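Local coordinates for Slr0280 protein (PDB 5H3K) that is of unknown function but carries a phosphodiester glycosidase (NAGPA-type) family domain, so it may act on phosphodiester-linked sugars, at residues S57-S62 / S232-K237; E165-E170 / I225-E230; Q249-T254 / R258-A263. All blocks are in the same frame, centred on the assembly; numbering follows the deposited sequence.

Near the N terminus, strands 55-58 and 61-72 form a hairpin whose turn, in 57-62, meets 232-237 and closes the long loop of contact 1. Within that loop, 165-170 and 225-230 meet as contact 2 and close a shorter one, so contact 2 is nested in contact 1. Contact 3 comes afterwards, in series, as the local hairpin 249-254 / 258-263. Contacts 1 and 2 share the sheet holding strands 226-232 and 235-241, where Lys237 O lies 2.8 Å from Glu230 N. Contacts 2 and 3 share the other four-stranded sheet, through adjacent strands 164-171 and 258-264 and the Arg166-Asp262 salt bridge.

Contact 1 of 3, residues S57-S62 / S232-K237; sequences SIDGKS and SGASSK
Asp59 reaches from the tip of one hairpin to the tip of another, and its carboxylate lies against Ala234 and Ser235. The single hydrogen bond across the contact runs from Ser235 OG to Asp59 OD2, at 2.8 Å. The hydroxyl meets OD2 on its anti side, 24° out of the carboxylate plane, so the approach is only roughly coplanar. Asp59 CG stands anti to the backbone N (chi1 -169°), which throws the carboxylate outward from its turn. The Ala234 methyl packs against the carboxylate in a van der Waals contact, its CB 3.7 Å from Asp59 OD1 and equally near OD2. Ser235 N also lies near OD2, but the angle is too poor for a bond, leaving the hydroxyl as the gripping group. That hydroxyl is bonded to Asn191 ND2 as well, which probably helps to orient it toward Asp59; Asn191 also packs on Asp59. Both partners belong to tight turns closed by paired backbone bonds; in one, Ile58 N meets Lys61 O at 2.9 Å. The contact thus joins two beta-hairpin ends, a type I' turn over Ile58-Lys61 and a type II' turn over Ser232-Ser235, both characteristic of two-residue hairpin loops.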
loop_
_atom_site.group_PDB
_atom_site.type_symbol
_atom_site.label_atom_id
_atom_site.label_comp_id
_atom_site.label_asym_id
_atom_site.label_seq_id
_atom_site.Cartn_x
_atom_site.Cartn_y
_atom_site.Cartn_z
ATOM N N SER A 57 14.369 -19.810 -0.288
ATOM C CA SER A 57 13.752 -21.120 -0.133
ATOM C C SER A 57 14.040 -21.673 1.252
ATOM O O SER A 57 15.183 -21.662 1.703
ATOM C CB SER A 57 14.264 -22.079 -1.201
ATOM O OG SER A 57 13.657 -23.343 -1.034
ATOM N N ILE A 58 12.994 -22.135 1.936
ATOM C CA ILE A 58 13.123 -22.739 3.257
ATOM C C ILE A 58 12.344 -24.052 3.283
ATOM O O ILE A 58 11.131 -24.055 3.047
ATOM C CB ILE A 58 12.532 -21.830 4.353
ATOM C CG1 ILE A 58 13.238 -20.470 4.382
ATOM C CG2 ILE A 58 12.633 -22.507 5.704
ATOM C CD1 ILE A 58 12.667 -19.509 5.422
ATOM N N ASP A 59 13.030 -25.155 3.572
ATOM C CA ASP A 59 12.395 -26.476 3.566
ATOM C C ASP A 59 11.637 -26.733 2.253
ATOM O O ASP A 59 10.525 -27.242 2.261
ATOM C CB ASP A 59 11.467 -26.639 4.782
ATOM C CG ASP A 59 10.999 -28.074 4.981
ATOM O OD1 ASP A 59 11.601 -28.986 4.370
ATOM O OD2 ASP A 59 10.033 -28.292 5.749
ATOM N N GLY A 60 12.238 -26.350 1.128
ATOM C CA GLY A 60 11.670 -26.635 -0.179
ATOM C C GLY A 60 10.522 -25.746 -0.625
ATOM O O GLY A 60 9.909 -25.994 -1.668
ATOM N N LYS A 61 10.214 -24.716 0.158
ATOM C CA LYS A 61 9.156 -23.779 -0.215
ATOM C C LYS A 61 9.743 -22.389 -0.434
ATOM O O LYS A 61 10.630 -21.965 0.305
ATOM C CB LYS A 61 8.060 -23.744 0.853
ATOM C CG LYS A 61 7.412 -25.098 1.109
ATOM C CD LYS A 61 7.041 -25.814 -0.192
ATOM C CE LYS A 61 5.622 -25.487 -0.677
ATOM N NZ LYS A 61 5.156 -26.439 -1.751
ATOM N N SER A 62 9.265 -21.694 -1.462
ATOM C CA SER A 62 9.788 -20.370 -1.787
ATOM C C SER A 62 8.926 -19.272 -1.188
ATOM O O SER A 62 7.691 -19.368 -1.181
ATOM C CB SER A 62 9.889 -20.174 -3.297
ATOM O OG SER A 62 10.844 -21.061 -3.850
ATOM N N SER A 232 4.765 -31.058 9.413
ATOM C CA SER A 232 4.949 -30.847 7.984
ATOM C C SER A 232 6.372 -31.225 7.581
ATOM O O SER A 232 7.137 -30.380 7.109
ATOM C CB SER A 232 4.660 -29.385 7.618
ATOM O OG SER A 232 4.381 -29.239 6.233
ATOM N N GLY A 233 6.732 -32.490 7.790
ATOM C CA GLY A 233 8.066 -32.963 7.456
ATOM C C GLY A 233 9.125 -32.330 8.338
ATOM O O GLY A 233 9.122 -32.516 9.556
ATOM N N ALA A 234 10.027 -31.566 7.730
ATOM C CA ALA A 234 11.100 -30.929 8.483
ATOM C C ALA A 234 10.610 -29.649 9.181
ATOM O O ALA A 234 11.365 -28.982 9.902
ATOM C CB ALA A 234 12.284 -30.639 7.571
ATOM N N SER A 235 9.337 -29.321 8.970
ATOM C CA SER A 235 8.734 -28.137 9.571
ATOM C C SER A 235 7.506 -28.493 10.399
ATOM O O SER A 235 7.019 -29.627 10.373
ATOM C CB SER A 235 8.352 -27.129 8.487
ATOM O OG SER A 235 9.510 -26.610 7.864
ATOM N N SER A 236 7.018 -27.511 11.139
ATOM C CA SER A 236 5.825 -27.677 11.952
ATOM C C SER A 236 5.009 -26.396 11.903
ATOM O O SER A 236 5.547 -25.304 11.684
ATOM C CB SER A 236 6.211 -28.010 13.393
ATOM O OG SER A 236 7.095 -29.124 13.437
ATOM N N LYS A 237 3.702 -26.531 12.075
ATOM C CA LYS A 237 2.823 -25.374 12.160
ATOM C C LYS A 237 2.037 -25.436 13.451
ATOM O O LYS A 237 1.587 -26.509 13.855
ATOM C CB LYS A 237 1.874 -25.343 10.960
ATOM C CG LYS A 237 2.598 -25.162 9.640
ATOM C CD LYS A 237 1.628 -24.965 8.488
ATOM C CE LYS A 237 2.389 -24.993 7.166
ATOM N NZ LYS A 237 1.561 -24.546 6.020
#

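Contact 2 of 3, residues E165-E170 / I225-E230; sequences ERVVLE and IRYRLE
The ring of Tyr227 takes Val167 over one face: CG2 of Val167 lies 4.0 Å from the ring centroid and 18° off the normal, a CH-pi contact offset toward the rim on the CE1 side. The other Val167 methyl, CG1, comes near CE2, so both branches of the valine touch the ring. Tyr227 and Val167 approach from opposite directions, and a chi1 of 70°, with CG between the backbone N and the carbonyl carbon, turns the ring to meet the valine. Its hydroxyl is bonded to Asp158 OD1, which helps to fix the ring's far end.

The second flat group is the Glu165 carboxylate. Ile225 N donates to Glu165 OE1 over 2.8 Å in a nearly straight bond, reaching the syn side 24° out of the carboxylate plane. OE1 also receives a weak bond from Gln224 N. A water donates to Glu165 OE2, at 2.8 Å, and, over a longer 3.3 Å, to Ile225 O, bridging the two residues a second time. The two side chains run alongside each other in opposite senses, with Ile225 CG1 against the carboxylate, 3.4 Å from Glu165 OE2, while Ile225 CD1 reaches on to Val167 CG2 at 4.0 Å. An alanine in place of Glu165 has no carboxylate, so Ile225 N would probably lose its acceptor and the bridging water one of its two anchors.

Val167 also touches Val156 of strand 153-161 and Phe240 of strand 235-241, which meets Ile225 as well. Backbone bonds tie Val167 to Ile261 in strand 258-264. The contact therefore packs two four-stranded antiparallel sheets face to face, strand 164-171 from one meeting edge strand 226-232 of the other.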
loop_
_atom_site.group_PDB
_atom_site.type_symbol
_atom_site.label_atom_id
_atom_site.label_comp_id
_atom_site.label_asym_id
_atom_site.label_seq_id
_atom_site.Cartn_x
_atom_site.Cartn_y
_atom_site.Cartn_z
ATOM N N GLU A 165 -2.488 -15.414 27.040
ATOM C CA GLU A 165 -1.879 -16.727 27.206
ATOM C C GLU A 165 -0.593 -16.846 26.413
ATOM O O GLU A 165 -0.392 -16.146 25.415
ATOM C CB GLU A 165 -2.840 -17.836 26.784
ATOM C CG GLU A 165 -4.015 -18.041 27.718
ATOM C CD GLU A 165 -4.985 -19.072 27.179
ATOM O OE1 GLU A 165 -6.056 -18.670 26.670
ATOM O OE2 GLU A 165 -4.665 -20.280 27.250
ATOM N N ARG A 166 0.268 -17.752 26.851
ATOM C CA ARG A 166 1.573 -17.917 26.235
ATOM C C ARG A 166 1.794 -19.371 25.883
ATOM O O ARG A 166 1.467 -20.265 26.666
ATOM C CB ARG A 166 2.661 -17.437 27.198
ATOM C CG ARG A 166 4.052 -17.952 26.880
ATOM C CD ARG A 166 5.080 -17.238 27.751
ATOM N NE ARG A 166 5.291 -15.860 27.305
ATOM C CZ ARG A 166 5.969 -14.940 27.980
ATOM N NH1 ARG A 166 6.488 -15.233 29.166
ATOM N NH2 ARG A 166 6.115 -13.722 27.472
ATOM N N VAL A 167 2.327 -19.612 24.692
ATOM C CA VAL A 167 2.742 -20.947 24.301
ATOM C C VAL A 167 4.248 -20.908 24.076
ATOM O O VAL A 167 4.760 -20.014 23.400
ATOM C CB VAL A 167 2.033 -21.407 23.011
ATOM C CG1 VAL A 167 2.545 -22.772 22.572
ATOM C CG2 VAL A 167 0.528 -21.435 23.225
ATOM N N VAL A 168 4.964 -21.862 24.654
ATOM C CA VAL A 168 6.415 -21.889 24.518
ATOM C C VAL A 168 6.861 -23.168 23.821
ATOM O O VAL A 168 6.537 -24.274 24.269
ATOM C CB VAL A 168 7.114 -21.770 25.895
ATOM C CG1 VAL A 168 8.624 -21.936 25.751
ATOM C CG2 VAL A 168 6.774 -20.437 26.556
ATOM N N LEU A 169 7.572 -23.021 22.707
ATOM C CA LEU A 169 8.187 -24.171 22.059
ATOM C C LEU A 169 9.666 -24.196 22.413
ATOM O O LEU A 169 10.412 -23.314 21.978
ATOM C CB LEU A 169 8.070 -24.075 20.538
ATOM C CG LEU A 169 6.776 -24.407 19.805
ATOM C CD1 LEU A 169 5.554 -24.088 20.612
ATOM C CD2 LEU A 169 6.758 -23.601 18.530
ATOM N N GLU A 170 10.097 -25.193 23.191
ATOM C CA GLU A 170 11.531 -25.397 23.410
ATOM C C GLU A 170 12.146 -26.071 22.187
ATOM O O GLU A 170 11.610 -27.059 21.671
ATOM C CB GLU A 170 11.814 -26.224 24.675
ATOM C CG GLU A 170 13.321 -26.493 24.865
ATOM C CD GLU A 170 13.667 -27.148 26.195
ATOM O OE1 GLU A 170 12.879 -27.008 27.157
ATOM O OE2 GLU A 170 14.738 -27.792 26.278
ATOM N N ILE A 225 -7.675 -19.502 24.479
ATOM C CA ILE A 225 -7.182 -19.827 23.145
ATOM C C ILE A 225 -7.266 -21.327 22.944
ATOM O O ILE A 225 -7.333 -22.098 23.912
ATOM C CB ILE A 225 -5.704 -19.408 22.908
ATOM C CG1 ILE A 225 -4.758 -20.208 23.806
ATOM C CG2 ILE A 225 -5.519 -17.924 23.110
ATOM C CD1 ILE A 225 -3.307 -20.189 23.349
ATOM N N ARG A 226 -7.264 -21.745 21.684
ATOM C CA ARG A 226 -7.072 -23.147 21.357
ATOM C C ARG A 226 -5.979 -23.193 20.323
ATOM O O ARG A 226 -5.895 -22.314 19.471
ATOM C CB ARG A 226 -8.358 -23.769 20.808
ATOM C CG ARG A 226 -9.500 -23.746 21.795
ATOM C CD ARG A 226 -10.819 -24.128 21.143
ATOM N NE ARG A 226 -11.963 -23.761 21.981
ATOM C CZ ARG A 226 -12.896 -22.875 21.637
ATOM N NH1 ARG A 226 -13.889 -22.600 22.478
ATOM N NH2 ARG A 226 -12.845 -22.273 20.451
ATOM N N TYR A 227 -5.115 -24.194 20.407
ATOM C CA TYR A 227 -4.075 -24.341 19.411
ATOM C C TYR A 227 -3.791 -25.808 19.135
ATOM O O TYR A 227 -4.090 -26.674 19.960
ATOM C CB TYR A 227 -2.807 -23.604 19.835
ATOM C CG TYR A 227 -2.085 -24.230 21.016
ATOM C CD1 TYR A 227 -2.466 -23.940 22.322
ATOM C CD2 TYR A 227 -1.017 -25.095 20.821
ATOM C CE1 TYR A 227 -1.802 -24.498 23.404
ATOM C CE2 TYR A 227 -0.343 -25.659 21.899
ATOM C CZ TYR A 227 -0.747 -25.353 23.186
ATOM O OH TYR A 227 -0.085 -25.905 24.262
ATOM N N ARG A 228 -3.209 -26.080 17.976
ATOM C CA ARG A 228 -3.022 -27.448 17.522
ATOM C C ARG A 228 -1.800 -27.501 16.642
ATOM O O ARG A 228 -1.601 -26.634 15.778
ATOM C CB ARG A 228 -4.242 -27.895 16.716
ATOM C CG ARG A 228 -4.318 -29.386 16.441
ATOM C CD ARG A 228 -5.712 -29.709 15.936
ATOM N NE ARG A 228 -5.993 -31.141 15.886
ATOM C CZ ARG A 228 -6.630 -31.802 16.846
ATOM N NH1 ARG A 228 -7.046 -31.151 17.933
ATOM N NH2 ARG A 228 -6.855 -33.105 16.715
ATOM N N LEU A 229 -0.988 -28.530 16.857
ATOM C CA LEU A 229 0.241 -28.727 16.110
ATOM C C LEU A 229 -0.040 -29.504 14.826
ATOM O O LEU A 229 -0.777 -30.490 14.845
ATOM C CB LEU A 229 1.222 -29.499 16.998
ATOM C CG LEU A 229 2.727 -29.496 16.732
ATOM C CD1 LEU A 229 3.159 -28.171 16.152
ATOM C CD2 LEU A 229 3.480 -29.760 18.030
ATOM N N GLU A 230 0.534 -29.053 13.711
ATOM C CA GLU A 230 0.529 -29.836 12.472
ATOM C C GLU A 230 1.965 -30.126 12.063
ATOM O O GLU A 230 2.783 -29.206 11.917
ATOM C CB GLU A 230 -0.173 -29.097 11.329
ATOM C CG GLU A 230 -0.118 -29.860 9.993
ATOM C CD GLU A 230 -0.429 -28.993 8.776
ATOM O OE1 GLU A 230 -0.576 -27.758 8.932
ATOM O OE2 GLU A 230 -0.515 -29.537 7.648
HETATM O O HOH W 1 -6.462 -22.460 27.052
#

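Contact 3 of 3, residues Q249-T254 / R258-A263; sequences QVSTLT and RLVIDA
Val250 and Leu259 pack most closely on one face of this two-stranded ladder, with Val250 CG1 3.6 Å from Leu259 CD1 and Ile261 CG1 a little farther off. Thr252 CG2 also meets Leu259 CD1, and Trp177 covers Val250, Thr252 and Leu259 from the other sheet. On the other face Leu253 is exposed, and a water donates to Gln249 O and to Asp262 OD2, at 2.6 Å from the latter, and accepts from Ser251 OG. Asp262 OD1 pairs with Arg166.

Toward the turn, Leu253 CD1 lies over the centre of one face of the Arg258 guanidinium, 3.7 Å above its plane, and also touches Val260 CG2. A bend at chi3 (-78°) folds the arginine back, and NH2 donates to Thr254 O at 3.0 Å, the oxygen lying in the guanidinium plane. Arg258 NE goes to Pro256 O, and the two carbonyls fix the guanidinium's rotation. Backbone bonds are straight in the Gln249-Asp262 and Ser251-Val260 pairs (Val260 N to Ser251 O, 170°) but bend at Leu253-Arg258 (Leu253 N to Arg258 O, 147°). This is a classic antiparallel beta hairpin, putting 249-253 at the edge of a four-stranded sheet, with 258-263 pairing onward to 164-171.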
loop_
_atom_site.group_PDB
_atom_site.type_symbol
_atom_site.label_atom_id
_atom_site.label_comp_id
_atom_site.label_asym_id
_atom_site.label_seq_id
_atom_site.Cartn_x
_atom_site.Cartn_y
_atom_site.Cartn_z
ATOM N N GLN A 249 1.953 -12.202 19.447
ATOM C CA GLN A 249 3.254 -11.539 19.454
ATOM C C GLN A 249 4.292 -12.615 19.718
ATOM O O GLN A 249 4.271 -13.248 20.770
ATOM C CB GLN A 249 3.312 -10.455 20.529
ATOM C CG GLN A 249 4.703 -9.834 20.713
ATOM C CD GLN A 249 4.728 -8.753 21.789
ATOM O OE1 GLN A 249 3.696 -8.164 22.129
ATOM N NE2 GLN A 249 5.914 -8.486 22.326
ATOM N N VAL A 250 5.189 -12.826 18.759
ATOM C CA VAL A 250 6.137 -13.932 18.830
ATOM C C VAL A 250 7.564 -13.433 19.000
ATOM O O VAL A 250 7.978 -12.488 18.327
ATOM C CB VAL A 250 6.064 -14.801 17.559
ATOM C CG1 VAL A 250 6.931 -16.050 17.705
ATOM C CG2 VAL A 250 4.632 -15.195 17.283
ATOM N N SER A 251 8.316 -14.074 19.893
ATOM C CA SER A 251 9.708 -13.696 20.137
ATOM C C SER A 251 10.558 -14.922 20.447
ATOM O O SER A 251 10.040 -16.041 20.539
ATOM C CB SER A 251 9.794 -12.708 21.291
ATOM O OG SER A 251 9.177 -13.251 22.443
ATOM N N THR A 252 11.865 -14.717 20.606
ATOM C CA THR A 252 12.773 -15.833 20.852
ATOM C C THR A 252 13.536 -15.661 22.168
ATOM O O THR A 252 13.630 -14.552 22.702
ATOM C CB THR A 252 13.770 -16.032 19.697
ATOM O OG1 THR A 252 14.656 -14.906 19.626
ATOM C CG2 THR A 252 13.033 -16.192 18.371
ATOM N N LEU A 253 14.052 -16.772 22.691
ATOM C CA LEU A 253 14.874 -16.777 23.902
ATOM C C LEU A 253 15.958 -17.826 23.737
ATOM O O LEU A 253 15.882 -18.662 22.835
ATOM C CB LEU A 253 14.029 -17.106 25.134
ATOM C CG LEU A 253 13.020 -16.067 25.628
ATOM C CD1 LEU A 253 12.210 -16.600 26.802
ATOM C CD2 LEU A 253 13.717 -14.768 26.007
ATOM N N THR A 254 16.966 -17.784 24.607
ATOM C CA THR A 254 18.029 -18.789 24.602
ATOM C C THR A 254 18.150 -19.429 25.976
ATOM O O THR A 254 17.480 -19.006 26.925
ATOM C CB THR A 254 19.401 -18.189 24.227
ATOM O OG1 THR A 254 19.671 -17.055 25.060
ATOM C CG2 THR A 254 19.414 -17.754 22.779
ATOM N N ARG A 258 14.087 -21.081 22.692
ATOM C CA ARG A 258 12.637 -21.133 22.818
ATOM C C ARG A 258 11.970 -20.177 21.834
ATOM O O ARG A 258 12.428 -19.048 21.645
ATOM C CB ARG A 258 12.217 -20.738 24.239
ATOM C CG ARG A 258 12.403 -21.818 25.309
ATOM C CD ARG A 258 12.327 -21.220 26.704
ATOM N NE ARG A 258 13.572 -20.539 27.065
ATOM C CZ ARG A 258 13.729 -19.779 28.141
ATOM N NH1 ARG A 258 12.712 -19.582 28.967
ATOM N NH2 ARG A 258 14.902 -19.204 28.379
ATOM N N LEU A 259 10.891 -20.626 21.201
ATOM C CA LEU A 259 10.025 -19.703 20.485
ATOM C C LEU A 259 8.863 -19.410 21.421
ATOM O O LEU A 259 8.166 -20.324 21.867
ATOM C CB LEU A 259 9.522 -20.297 19.162
ATOM C CG LEU A 259 8.813 -19.299 18.235
ATOM C CD1 LEU A 259 9.802 -18.282 17.678
ATOM C CD2 LEU A 259 8.069 -19.994 17.102
ATOM N N VAL A 260 8.671 -18.135 21.744
ATOM C CA VAL A 260 7.626 -17.738 22.670
ATOM C C VAL A 260 6.463 -17.123 21.896
ATOM O O VAL A 260 6.640 -16.136 21.177
ATOM C CB VAL A 260 8.163 -16.717 23.681
ATOM C CG1 VAL A 260 7.082 -16.336 24.672
ATOM C CG2 VAL A 260 9.359 -17.291 24.407
ATOM N N ILE A 261 5.278 -17.709 22.031
ATOM C CA ILE A 261 4.098 -17.200 21.328
ATOM C C ILE A 261 3.090 -16.626 22.310
ATOM O O ILE A 261 2.456 -17.362 23.062
ATOM C CB ILE A 261 3.415 -18.303 20.506
ATOM C CG1 ILE A 261 4.400 -18.906 19.505
ATOM C CG2 ILE A 261 2.186 -17.754 19.790
ATOM C CD1 ILE A 261 3.936 -20.254 18.928
ATOM N N ASP A 262 2.942 -15.306 22.312
ATOM C CA ASP A 262 2.018 -14.664 23.234
ATOM C C ASP A 262 0.729 -14.260 22.507
ATOM O O ASP A 262 0.776 -13.656 21.432
ATOM C CB ASP A 262 2.670 -13.438 23.883
ATOM C CG ASP A 262 3.849 -13.799 24.770
ATOM O OD1 ASP A 262 3.801 -14.849 25.430
ATOM O OD2 ASP A 262 4.827 -13.026 24.813
ATOM N N ALA A 263 -0.414 -14.608 23.091
ATOM C CA ALA A 263 -1.709 -14.166 22.568
ATOM C C ALA A 263 -2.226 -13.026 23.442
ATOM O O ALA A 263 -2.461 -13.208 24.636
ATOM C CB ALA A 263 -2.706 -15.317 22.533
HETATM O O HOH W 2 6.369 -13.005 22.761
#